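Local coordinates for SH2 domain-containing protein 3C (PDB 3T6G) that acts as an adapter in integrin-mediated cell adhesion and migration signalling, using a closed Cdc25-homology domain, incapable of canonical nucleotide exchange, to engage BCAR1, at residues 50-53 and 54-57; 56-59 and 60-64; 268-271 and 272-275. The protein carries 2 engineered substitutions. All coordinates share one frame; numbering follows the deposited sequence.

All three contacts lie in the Cdc25-homology/Ras-GEF domain. Contacts 1 and 2 follow each other along helix 50-64, share His56 and Val57, and are largely buried; contact 3, at the surface, is the entry from a loop into helix 271-276. Contact 1 combines a pair of crossing arginines with a histidine that grips a backbone carbonyl, whereas contact 2 sets a buried aspartate on one side of the helix and a lysine-leucine pair on another. Contact 3 relies on backbone bonds and small apolar touches across the start of the helix. Helix 50-64 and the 268-275 segment meet at His56, whose NE2 lies 2.9 Å from Arg270 N, and again at Val60, whose CG2 packs 3.5 Å from Leu274 CD2.

Contact 1 of 3, residues 50-53 and 54-57; sequences ARTL and ARHV
Arg51 and Arg55, one turn apart on helix 50-64 of the Cdc25-homology domain, run across each other at a slant, with their guanidinium planes 80° apart. The methylenes of Arg51 make the touch: CG lies over one face of the Arg55 guanidinium, 3.5 Å above its plane and displaced toward the rim, and CD comes 3.5 Å from Arg55 NH2. At the edge of the same group, Thr52 CG2 is 4.0 Å from Arg55 NH1. The charged end of Arg51 turns instead to Glu137 of helix 121-140 in a salt bridge, which probably eases the nearness of two like charges. Replacing Arg55 by an alanine would probably leave the Arg51 methylenes and the Thr52 methyl without the flat group they pack against. His56 folds back along the helix, CG beside its own backbone N (chi1 -79°), and its far nitrogen NE2 accepts the N-H of Arg270, consistent with ND1 carrying the proton. Two donors hold Thr52 O from opposite faces of its carbonyl plane: His56 N at 3.0 Å, and His56 ND1 at 2.8 Å through a bent bond of 131°.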
ATOM      1  N   ALA A  50     -11.846 -17.873  12.126  1.00 66.82           N
ATOM      2  CA  ALA A  50     -10.879 -16.956  11.527  1.00 60.76           C
ATOM      3  C   ALA A  50     -10.780 -17.114  10.016  1.00 62.24           C
ATOM      4  O   ALA A  50     -10.569 -16.135   9.310  1.00 67.07           O
ATOM      5  CB  ALA A  50      -9.526 -17.155  12.139  1.00 57.71           C
ATOM      6  N   ARG A  51     -10.927 -18.339   9.526  1.00 56.60           N
ATOM      7  CA  ARG A  51     -10.795 -18.607   8.102  1.00 61.22           C
ATOM      8  C   ARG A  51     -11.880 -17.912   7.269  1.00 65.66           C
ATOM      9  O   ARG A  51     -11.567 -17.250   6.283  1.00 74.15           O
ATOM     10  CB  ARG A  51     -10.749 -20.102   7.807  1.00 59.59           C
ATOM     11  CG  ARG A  51     -10.649 -20.409   6.323  1.00 68.44           C
ATOM     12  CD  ARG A  51     -10.099 -21.806   6.064  1.00 76.67           C
ATOM     13  NE  ARG A  51      -8.770 -21.997   6.646  1.00 85.40           N
ATOM     14  CZ  ARG A  51      -8.223 -23.186   6.892  1.00 99.45           C
ATOM     15  NH1 ARG A  51      -8.888 -24.300   6.612  1.00104.17           N
ATOM     16  NH2 ARG A  51      -7.012 -23.269   7.427  1.00103.31           N
ATOM     17  N   THR A  52     -13.139 -18.016   7.676  1.00 60.06           N
ATOM     18  CA  THR A  52     -14.188 -17.317   6.950  1.00 61.85           C
ATOM     19  C   THR A  52     -14.100 -15.785   7.159  1.00 60.52           C
ATOM     20  O   THR A  52     -14.478 -15.012   6.299  1.00 68.34           O
ATOM     21  CB  THR A  52     -15.618 -17.936   7.202  1.00 62.99           C
ATOM     22  OG1 THR A  52     -16.367 -17.156   8.142  1.00 65.93           O
ATOM     23  CG2 THR A  52     -15.494 -19.350   7.707  1.00 47.25           C
ATOM     24  N   LEU A  53     -13.593 -15.347   8.297  1.00 56.82           N
ATOM     25  CA  LEU A  53     -13.314 -13.939   8.465  1.00 57.71           C
ATOM     26  C   LEU A  53     -12.349 -13.531   7.354  1.00 65.52           C
ATOM     27  O   LEU A  53     -12.516 -12.497   6.721  1.00 64.04           O
ATOM     28  CB  LEU A  53     -12.660 -13.679   9.820  1.00 51.97           C
ATOM     29  CG  LEU A  53     -13.646 -13.456  10.955  1.00 57.03           C
ATOM     30  CD1 LEU A  53     -13.009 -12.553  11.974  1.00 55.72           C
ATOM     31  CD2 LEU A  53     -14.982 -12.865  10.439  1.00 53.97           C
ATOM     32  N   ALA A  54     -11.354 -14.383   7.118  1.00 61.79           N
ATOM     33  CA  ALA A  54     -10.280 -14.093   6.181  1.00 60.06           C
ATOM     34  C   ALA A  54     -10.810 -14.062   4.767  1.00 63.72           C
ATOM     35  O   ALA A  54     -10.481 -13.164   3.999  1.00 58.07           O
ATOM     36  CB  ALA A  54      -9.166 -15.127   6.300  1.00 52.16           C
ATOM     37  N   ARG A  55     -11.625 -15.051   4.423  1.00 62.23           N
ATOM     38  CA  ARG A  55     -12.189 -15.108   3.092  1.00 55.44           C
ATOM     39  C   ARG A  55     -12.997 -13.851   2.834  1.00 57.43           C
ATOM     40  O   ARG A  55     -12.934 -13.266   1.751  1.00 53.44           O
ATOM     41  CB  ARG A  55     -13.057 -16.339   2.921  1.00 50.23           C
ATOM     42  CG  ARG A  55     -12.301 -17.565   2.468  1.00 63.93           C
ATOM     43  CD  ARG A  55     -13.278 -18.671   2.055  1.00 84.23           C
ATOM     44  NE  ARG A  55     -12.726 -20.005   2.275  1.00 92.94           N
ATOM     45  CZ  ARG A  55     -13.022 -20.780   3.312  1.00104.83           C
ATOM     46  NH1 ARG A  55     -13.888 -20.366   4.230  1.00114.10           N
ATOM     47  NH2 ARG A  55     -12.462 -21.978   3.426  1.00109.51           N
ATOM     48  N   HIS A  56     -13.746 -13.413   3.833  1.00 55.00           N
ATOM     49  CA  HIS A  56     -14.574 -12.236   3.642  1.00 53.69           C
ATOM     50  C   HIS A  56     -13.799 -10.943   3.353  1.00 67.66           C
ATOM     51  O   HIS A  56     -14.175 -10.216   2.438  1.00 64.36           O
ATOM     52  CB  HIS A  56     -15.540 -12.066   4.798  1.00 42.76           C
ATOM     53  CG  HIS A  56     -16.729 -12.971   4.700  1.00 56.43           C
ATOM     54  ND1 HIS A  56     -16.612 -14.345   4.696  1.00 53.16           N
ATOM     55  CD2 HIS A  56     -18.045 -12.703   4.530  1.00 57.92           C
ATOM     56  CE1 HIS A  56     -17.805 -14.882   4.555  1.00 51.59           C
ATOM     57  NE2 HIS A  56     -18.697 -13.909   4.459  1.00 57.20           N
ATOM     58  N   VAL A  57     -12.730 -10.662   4.121  1.00 66.81           N
ATOM     59  CA  VAL A  57     -11.985  -9.416   3.945  1.00 57.78           C
ATOM     60  C   VAL A  57     -11.222  -9.416   2.656  1.00 52.54           C
ATOM     61  O   VAL A  57     -11.021  -8.365   2.079  1.00 47.87           O
ATOM     62  CB  VAL A  57     -10.863  -9.187   4.965  1.00 58.07           C
ATOM     63  CG1 VAL A  57     -11.043  -7.849   5.661  1.00 56.61           C
ATOM     64  CG2 VAL A  57     -10.733 -10.343   5.888  1.00 63.32           C
TER

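Contact 2 of 3, residues 56-59 and 60-64; sequences HVTK and VDCLV
The last turns of helix 50-64 bring Lys59 and Leu63 together as an i to i+4 pair on the more exposed side of the helix. The two side chains lie alongside each other and point the same way. Lys59 leaves the backbone with CG roughly opposite its N (chi1 -150°) and then bends at chi2 and again further out, so that CD and CE come against the leucine: CD is 3.5 Å from Leu63 CD1, and CE 4.0 Å from the same methyl. Beneath them Leu63 N donates to Lys59 O. On a neighbouring side of the helix the methyl of Thr58 faces the sulfur of Cys62, CG2 to SG 4.1 Å, while the threonine hydroxyl is bonded to Ala54 O, one turn back, and to Asn144 ND2.

In the all-helical Ras-GEF fold this helix is hemmed in by several others, and Asp61 faces helices 93-115 and 145-155. Its carboxylate lies close to the Val57 carbonyl, with OD1 and OD2 each 3.3 Å from Val57 O, although all three are acceptors. Partners from outside the helix satisfy it: Arg102 makes a salt bridge with OD1, and Ser147 OG and Asn144 ND2 bond to OD2. Such an arrangement would probably stabilise the ionised form of this buried acid. Val57 O in turn accepts Asp61 N at 2.7 Å. Val60 sends CG2 back to within 3.5 Å of His56 O; the bond from Val60 N to that oxygen is weak at 3.4 Å.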
ATOM      1  N   HIS A  56     -13.746 -13.413   3.833  1.00 55.00           N
ATOM      2  CA  HIS A  56     -14.574 -12.236   3.642  1.00 53.69           C
ATOM      3  C   HIS A  56     -13.799 -10.943   3.353  1.00 67.66           C
ATOM      4  O   HIS A  56     -14.175 -10.216   2.438  1.00 64.36           O
ATOM      5  CB  HIS A  56     -15.540 -12.066   4.798  1.00 42.76           C
ATOM      6  CG  HIS A  56     -16.729 -12.971   4.700  1.00 56.43           C
ATOM      7  ND1 HIS A  56     -16.612 -14.345   4.696  1.00 53.16           N
ATOM      8  CD2 HIS A  56     -18.045 -12.703   4.530  1.00 57.92           C
ATOM      9  CE1 HIS A  56     -17.805 -14.882   4.555  1.00 51.59           C
ATOM     10  NE2 HIS A  56     -18.697 -13.909   4.459  1.00 57.20           N
ATOM     11  N   VAL A  57     -12.730 -10.662   4.121  1.00 66.81           N
ATOM     12  CA  VAL A  57     -11.985  -9.416   3.945  1.00 57.78           C
ATOM     13  C   VAL A  57     -11.222  -9.416   2.656  1.00 52.54           C
ATOM     14  O   VAL A  57     -11.021  -8.365   2.079  1.00 47.87           O
ATOM     15  CB  VAL A  57     -10.863  -9.187   4.965  1.00 58.07           C
ATOM     16  CG1 VAL A  57     -11.043  -7.849   5.661  1.00 56.61           C
ATOM     17  CG2 VAL A  57     -10.733 -10.343   5.888  1.00 63.32           C
ATOM     18  N   THR A  58     -10.702 -10.584   2.288  1.00 46.85           N
ATOM     19  CA  THR A  58      -9.931 -10.728   1.088  1.00 54.02           C
ATOM     20  C   THR A  58     -10.803 -10.332  -0.087  1.00 67.29           C
ATOM     21  O   THR A  58     -10.336  -9.641  -0.992  1.00 56.61           O
ATOM     22  CB  THR A  58      -9.480 -12.156   0.893  1.00 55.37           C
ATOM     23  OG1 THR A  58      -8.523 -12.480   1.896  1.00 57.22           O
ATOM     24  CG2 THR A  58      -8.829 -12.311  -0.471  1.00 56.77           C
ATOM     25  N   LYS A  59     -12.068 -10.765  -0.064  1.00 68.97           N
ATOM     26  CA  LYS A  59     -12.988 -10.467  -1.159  1.00 63.47           C
ATOM     27  C   LYS A  59     -13.117  -8.960  -1.314  1.00 59.05           C
ATOM     28  O   LYS A  59     -12.960  -8.405  -2.400  1.00 54.31           O
ATOM     29  CB  LYS A  59     -14.363 -11.058  -0.885  1.00 64.36           C
ATOM     30  CG  LYS A  59     -15.136 -11.448  -2.138  1.00 70.78           C
ATOM     31  CD  LYS A  59     -15.951 -10.318  -2.743  1.00 71.73           C
ATOM     32  CE  LYS A  59     -17.431 -10.739  -2.969  1.00 92.17           C
ATOM     33  NZ  LYS A  59     -17.638 -11.882  -3.917  1.00 83.14           N
ATOM     34  N   VAL A  60     -13.412  -8.302  -0.206  1.00 50.51           N
ATOM     35  CA  VAL A  60     -13.633  -6.874  -0.227  1.00 47.02           C
ATOM     36  C   VAL A  60     -12.335  -6.148  -0.583  1.00 56.21           C
ATOM     37  O   VAL A  60     -12.346  -5.165  -1.306  1.00 53.66           O
ATOM     38  CB  VAL A  60     -14.151  -6.432   1.134  1.00 46.10           C
ATOM     39  CG1 VAL A  60     -14.315  -4.939   1.180  1.00 45.33           C
ATOM     40  CG2 VAL A  60     -15.503  -7.134   1.419  1.00 49.68           C
ATOM     41  N   ASP A  61     -11.221  -6.660  -0.068  1.00 55.98           N
ATOM     42  CA  ASP A  61      -9.923  -6.055  -0.252  1.00 50.73           C
ATOM     43  C   ASP A  61      -9.650  -5.998  -1.742  1.00 59.86           C
ATOM     44  O   ASP A  61      -9.221  -4.978  -2.291  1.00 64.16           O
ATOM     45  CB  ASP A  61      -8.830  -6.920   0.415  1.00 42.77           C
ATOM     46  CG  ASP A  61      -8.647  -6.618   1.902  1.00 51.51           C
ATOM     47  OD1 ASP A  61      -9.183  -5.582   2.375  1.00 45.97           O
ATOM     48  OD2 ASP A  61      -7.947  -7.423   2.587  1.00 53.62           O
ATOM     49  N   CYS A  62      -9.876  -7.139  -2.376  1.00 53.30           N
ATOM     50  CA  CYS A  62      -9.647  -7.308  -3.783  1.00 53.30           C
ATOM     51  C   CYS A  62     -10.602  -6.502  -4.668  1.00 57.26           C
ATOM     52  O   CYS A  62     -10.247  -6.105  -5.780  1.00 61.52           O
ATOM     53  CB  CYS A  62      -9.728  -8.778  -4.109  1.00 58.46           C
ATOM     54  SG  CYS A  62      -8.309  -9.667  -3.501  1.00 54.80           S
ATOM     55  N   LEU A  63     -11.813  -6.256  -4.190  1.00 54.34           N
ATOM     56  CA  LEU A  63     -12.744  -5.455  -4.981  1.00 52.11           C
ATOM     57  C   LEU A  63     -12.257  -4.009  -4.973  1.00 60.88           C
ATOM     58  O   LEU A  63     -12.273  -3.334  -6.000  1.00 66.31           O
ATOM     59  CB  LEU A  63     -14.180  -5.563  -4.440  1.00 37.73           C
ATOM     60  CG  LEU A  63     -14.993  -6.793  -4.900  1.00 52.92           C
ATOM     61  CD1 LEU A  63     -16.251  -7.079  -4.047  1.00 39.17           C
ATOM     62  CD2 LEU A  63     -15.421  -6.654  -6.367  1.00 51.35           C
ATOM     63  N   VAL A  64     -11.815  -3.547  -3.805  1.00 54.77           N
ATOM     64  CA  VAL A  64     -11.433  -2.159  -3.615  1.00 55.96           C
ATOM     65  C   VAL A  64     -10.138  -1.892  -4.349  1.00 60.45           C
ATOM     66  O   VAL A  64      -9.940  -0.829  -4.929  1.00 59.79           O
ATOM     67  CB  VAL A  64     -11.221  -1.822  -2.128  1.00 53.69           C
ATOM     68  CG1 VAL A  64     -10.497  -0.481  -1.974  1.00 55.17           C
ATOM     69  CG2 VAL A  64     -12.558  -1.805  -1.378  1.00 48.21           C
TER

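Contact 3 of 3, residues 268-271 and 272-275; sequences QARP and ELLE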
ATOM      1  N   GLN A 268     -19.364 -18.566  -0.313  1.00 73.80           N
ATOM      2  CA  GLN A 268     -20.727 -18.241   0.099  1.00 79.96           C
ATOM      3  C   GLN A 268     -20.716 -17.110   1.119  1.00 69.65           C
ATOM      4  O   GLN A 268     -20.603 -17.346   2.331  1.00 72.64           O
ATOM      5  CB  GLN A 268     -21.439 -19.483   0.654  1.00 88.45           C
ATOM      6  CG  GLN A 268     -21.752 -20.548  -0.408  1.00104.73           C
ATOM      7  CD  GLN A 268     -22.497 -21.771   0.149  1.00122.32           C
ATOM      8  OE1 GLN A 268     -22.977 -21.772   1.292  1.00120.99           O
ATOM      9  NE2 GLN A 268     -22.594 -22.818  -0.669  1.00129.34           N
ATOM     10  N   ALA A 269     -20.824 -15.881   0.630  1.00 60.43           N
ATOM     11  CA  ALA A 269     -20.573 -14.729   1.491  1.00 64.40           C
ATOM     12  C   ALA A 269     -21.767 -14.411   2.359  1.00 67.15           C
ATOM     13  O   ALA A 269     -22.902 -14.489   1.904  1.00 68.99           O
ATOM     14  CB  ALA A 269     -20.169 -13.497   0.671  1.00 59.68           C
ATOM     15  N   ARG A 270     -21.509 -14.045   3.609  1.00 68.77           N
ATOM     16  CA  ARG A 270     -22.563 -13.518   4.457  1.00 72.28           C
ATOM     17  C   ARG A 270     -22.540 -12.002   4.370  1.00 73.40           C
ATOM     18  O   ARG A 270     -21.657 -11.359   4.925  1.00 83.53           O
ATOM     19  CB  ARG A 270     -22.368 -13.941   5.906  1.00 73.17           C
ATOM     20  CG  ARG A 270     -21.883 -15.360   6.083  1.00 77.38           C
ATOM     21  CD  ARG A 270     -21.503 -15.578   7.532  1.00 76.72           C
ATOM     22  NE  ARG A 270     -21.616 -16.975   7.935  1.00 82.84           N
ATOM     23  CZ  ARG A 270     -22.238 -17.362   9.040  1.00 86.09           C
ATOM     24  NH1 ARG A 270     -22.791 -16.454   9.835  1.00 82.79           N
ATOM     25  NH2 ARG A 270     -22.308 -18.651   9.353  1.00 93.94           N
ATOM     26  N   PRO A 271     -23.510 -11.432   3.655  1.00 63.11           N
ATOM     27  CA  PRO A 271     -23.775 -10.002   3.517  1.00 62.09           C
ATOM     28  C   PRO A 271     -23.309  -9.139   4.694  1.00 67.44           C
ATOM     29  O   PRO A 271     -22.520  -8.203   4.485  1.00 77.69           O
ATOM     30  CB  PRO A 271     -25.303  -9.950   3.397  1.00 66.25           C
ATOM     31  CG  PRO A 271     -25.755 -11.419   3.146  1.00 59.06           C
ATOM     32  CD  PRO A 271     -24.500 -12.214   2.907  1.00 58.65           C
ATOM     33  N   GLU A 272     -23.781  -9.440   5.901  1.00 67.87           N
ATOM     34  CA  GLU A 272     -23.498  -8.587   7.063  1.00 66.72           C
ATOM     35  C   GLU A 272     -22.014  -8.537   7.351  1.00 66.79           C
ATOM     36  O   GLU A 272     -21.469  -7.517   7.771  1.00 70.93           O
ATOM     37  CB  GLU A 272     -24.234  -9.086   8.301  1.00 67.66           C
ATOM     38  CG  GLU A 272     -25.719  -9.325   8.098  1.00 74.20           C
ATOM     39  CD  GLU A 272     -26.453  -9.477   9.419  1.00 82.61           C
ATOM     40  OE1 GLU A 272     -26.271 -10.521  10.085  1.00 82.33           O
ATOM     41  OE2 GLU A 272     -27.195  -8.542   9.796  1.00 86.23           O
ATOM     42  N   LEU A 273     -21.365  -9.661   7.114  1.00 69.08           N
ATOM     43  CA  LEU A 273     -19.947  -9.777   7.335  1.00 66.53           C
ATOM     44  C   LEU A 273     -19.224  -8.902   6.336  1.00 68.70           C
ATOM     45  O   LEU A 273     -18.287  -8.190   6.712  1.00 67.05           O
ATOM     46  CB  LEU A 273     -19.519 -11.230   7.187  1.00 74.99           C
ATOM     47  CG  LEU A 273     -18.916 -11.918   8.402  1.00 70.39           C
ATOM     48  CD1 LEU A 273     -18.250 -13.196   7.937  1.00 76.58           C
ATOM     49  CD2 LEU A 273     -17.890 -11.014   9.063  1.00 67.44           C
ATOM     50  N   LEU A 274     -19.655  -8.935   5.071  1.00 70.04           N
ATOM     51  CA  LEU A 274     -19.064  -8.042   4.059  1.00 58.49           C
ATOM     52  C   LEU A 274     -19.256  -6.609   4.511  1.00 57.04           C
ATOM     53  O   LEU A 274     -18.305  -5.822   4.493  1.00 58.31           O
ATOM     54  CB  LEU A 274     -19.648  -8.244   2.654  1.00 57.08           C
ATOM     55  CG  LEU A 274     -19.291  -9.570   1.978  1.00 56.32           C
ATOM     56  CD1 LEU A 274     -19.827  -9.676   0.570  1.00 63.67           C
ATOM     57  CD2 LEU A 274     -17.817  -9.745   1.956  1.00 51.08           C
ATOM     58  N   GLU A 275     -20.458  -6.259   4.970  1.00 43.88           N
ATOM     59  CA  GLU A 275     -20.619  -4.883   5.447  1.00 48.43           C
ATOM     60  C   GLU A 275     -19.536  -4.494   6.467  1.00 61.68           C
ATOM     61  O   GLU A 275     -18.935  -3.405   6.363  1.00 59.80           O
ATOM     62  CB  GLU A 275     -21.991  -4.661   6.040  1.00 54.81           C
ATOM     63  CG  GLU A 275     -22.284  -3.215   6.348  1.00 61.66           C
ATOM     64  CD  GLU A 275     -23.778  -2.927   6.309  1.00 71.95           C
ATOM     65  OE1 GLU A 275     -24.532  -3.778   5.777  1.00 73.82           O
ATOM     66  OE2 GLU A 275     -24.203  -1.858   6.812  1.00 76.71           O
TER
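Three backbone hydrogen bonds tie Arg270 and Pro271 to the residues that follow. Arg270 O takes the N-H of Leu274, N to O 3.1 Å. Leu273 N also reaches Arg270 O, at 2.8 Å, but weakly and at a poorer angle of 127°. One residue on, Pro271 O accepts from Glu275 N at 2.9 Å, a straighter bond lying in the carbonyl plane.

The apolar touches reach back from the helix to the loop. Leu274 has CG beside its own backbone N (chi1 -69°), a turn that directs CD1 toward the chain that precedes the helix, where it meets the methyl of Ala269, CD1 to CB 3.8 Å. Leu273 and Arg270 slant past one another, the aliphatic part of the arginine against the leucine, with Arg270 CD 4.1 Å from Leu273 CD1. Both leucines also pack on helix 50-64, Leu273 against Leu53 and His56, Leu274 against His56 and Val60.

The polar ends find their partners beyond the two segments. Arg270 forms a long, weak ion pair with Glu47, and Glu275 OE2 is hydrogen-bonded to Ser23 OG while its side chain rests on Phe21 and Leu25. Glu272, in the first turn, places a negative charge that is likely to suit the helix dipole.

A proline at the start of a helix, in the first turn, where no helical bond needs its missing N-H, is common, and the i to i+5 touch of Ala269 with Leu274 across that start resembles a hydrophobic staple.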